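Local coordinates for protein GDP-mannose-dependent alpha-(1-6)-phosphatidylinositol monomannoside mannosyltransferase (Corynebacterium glutamicum, PDB 3OKP) that belongs to the glycosyltransferases of the GT-B fold and holds guanosine-5'-diphosphate-alpha-D-mannose in a pocket, at residues L152-S157 against G285-E290. Numbering follows the deposited sequence.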
# COMPACT_ATOMS: atom_id res chain seq x y z
N LEU A 152 12.59 -6.18 -2.63
CA LEU A 152 13.94 -6.42 -2.11
C LEU A 152 14.80 -7.23 -3.08
O LEU A 152 15.93 -6.84 -3.38
CB LEU A 152 13.91 -7.09 -0.73
CG LEU A 152 15.28 -7.34 -0.08
CD1 LEU A 152 15.99 -6.02 0.22
CD2 LEU A 152 15.16 -8.18 1.18
N ARG A 153 14.27 -8.35 -3.57
CA ARG A 153 14.99 -9.19 -4.54
C ARG A 153 15.38 -8.41 -5.80
O ARG A 153 16.48 -8.59 -6.33
CB ARG A 153 14.18 -10.43 -4.90
CG ARG A 153 14.93 -11.42 -5.80
CD ARG A 153 14.17 -12.73 -6.01
NE ARG A 153 13.01 -12.58 -6.89
CZ ARG A 153 11.75 -12.54 -6.47
NH1 ARG A 153 11.46 -12.65 -5.18
NH2 ARG A 153 10.77 -12.41 -7.36
N ARG A 154 14.48 -7.55 -6.27
CA ARG A 154 14.70 -6.77 -7.49
C ARG A 154 15.84 -5.75 -7.38
O ARG A 154 16.56 -5.53 -8.36
CB ARG A 154 13.41 -6.07 -7.95
CG ARG A 154 12.23 -6.99 -8.33
CD ARG A 154 12.48 -7.85 -9.58
NE ARG A 154 12.87 -7.06 -10.75
CZ ARG A 154 12.04 -6.63 -11.70
NH1 ARG A 154 10.75 -6.91 -11.65
NH2 ARG A 154 12.52 -5.92 -12.72
N PHE A 155 16.01 -5.13 -6.21
CA PHE A 155 16.99 -4.04 -6.07
C PHE A 155 18.12 -4.21 -5.04
O PHE A 155 18.96 -3.32 -4.90
CB PHE A 155 16.29 -2.67 -5.89
CG PHE A 155 15.43 -2.57 -4.65
CD1 PHE A 155 14.14 -2.05 -4.74
CD2 PHE A 155 15.90 -2.96 -3.40
CE1 PHE A 155 13.33 -1.94 -3.61
CE2 PHE A 155 15.11 -2.85 -2.26
CZ PHE A 155 13.82 -2.34 -2.37
N LYS A 156 18.14 -5.34 -4.34
CA LYS A 156 19.12 -5.57 -3.26
C LYS A 156 20.57 -5.41 -3.72
O LYS A 156 21.35 -4.71 -3.07
CB LYS A 156 18.92 -6.95 -2.62
CG LYS A 156 19.60 -7.09 -1.26
CD LYS A 156 19.50 -8.52 -0.73
CE LYS A 156 20.04 -8.62 0.70
NZ LYS A 156 21.52 -8.42 0.77
N SER A 157 20.93 -6.05 -4.83
CA SER A 157 22.30 -6.00 -5.35
C SER A 157 22.74 -4.59 -5.74
O SER A 157 23.92 -4.25 -5.63
CB SER A 157 22.48 -6.97 -6.53
OG SER A 157 21.72 -6.57 -7.65
N GLY A 285 6.94 -5.36 -19.22
CA GLY A 285 8.28 -5.95 -19.29
C GLY A 285 8.88 -6.28 -17.94
O GLY A 285 10.10 -6.31 -17.79
N GLY A 286 8.02 -6.52 -16.95
CA GLY A 286 8.45 -6.77 -15.57
C GLY A 286 8.44 -5.54 -14.67
O GLY A 286 8.69 -5.65 -13.47
N LEU A 287 8.12 -4.38 -15.25
CA LEU A 287 8.14 -3.11 -14.51
C LEU A 287 6.76 -2.68 -14.00
O LEU A 287 6.67 -1.92 -13.02
CB LEU A 287 8.77 -2.01 -15.38
CG LEU A 287 10.28 -1.72 -15.27
CD1 LEU A 287 11.11 -2.88 -14.71
CD2 LEU A 287 10.83 -1.25 -16.61
N ASP A 288 5.71 -3.15 -14.66
CA ASP A 288 4.34 -2.91 -14.22
C ASP A 288 3.94 -4.05 -13.27
O ASP A 288 3.44 -5.09 -13.70
CB ASP A 288 3.40 -2.82 -15.42
CG ASP A 288 2.09 -2.15 -15.10
OD1 ASP A 288 2.05 -1.30 -14.19
OD2 ASP A 288 1.09 -2.47 -15.78
N VAL A 289 4.19 -3.84 -11.98
CA VAL A 289 4.08 -4.91 -11.00
C VAL A 289 3.39 -4.46 -9.71
O VAL A 289 3.47 -3.29 -9.33
CB VAL A 289 5.51 -5.50 -10.72
CG1 VAL A 289 6.40 -4.48 -9.97
CG2 VAL A 289 5.43 -6.81 -9.98
N GLU A 290 2.72 -5.40 -9.05
CA GLU A 290 2.10 -5.17 -7.76
C GLU A 290 3.17 -5.26 -6.67
O GLU A 290 3.64 -6.35 -6.35
CB GLU A 290 0.97 -6.17 -7.52
CG GLU A 290 0.02 -5.80 -6.38
CD GLU A 290 -0.74 -4.52 -6.64
OE1 GLU A 290 -1.30 -4.35 -7.74
OE2 GLU A 290 -0.79 -3.67 -5.73
O HOH W 1 11.95 -6.44 -15.80
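Arg154 reaches from its helix to the backbone of Gly286; on the helix side it alone makes the contact, through its guanidinium. NH1 donates to Gly286 O at 3.0 Å. The bond is nearly straight, with an N-H...O angle of 165°. The oxygen lies at the guanidinium edge, close to its plane. Seen from the carbonyl, the donor is tilted 29° out of the peptide plane. NH1 also bonds to Tyr150 OH, one helical turn earlier, which gives this nitrogen a second partner. CG of Arg154 stands anti to the carbonyl carbon (chi1 -63°), and bends at chi2 and chi3 bring the guanidinium to the loop. NH2 meets Leu287 CD1 obliquely at 3.9 Å, and the two side chains cross at about a right angle. A water extends the link: it donates to Gly285 O at 2.7 Å and weakly accepts from Arg154 NH2. The contact is small and lies at the surface. It bridges the two Rossmann-like domains of the GT-B fold. Glu290, further along the loop, touches guanosine-5'-diphosphate-alpha-D-mannose. Helix 149-159 packs on strands 143-146 and 164-167 of the seven-stranded sheet, while the loop joins strand 275-278 of the other sheet to helix 294-301.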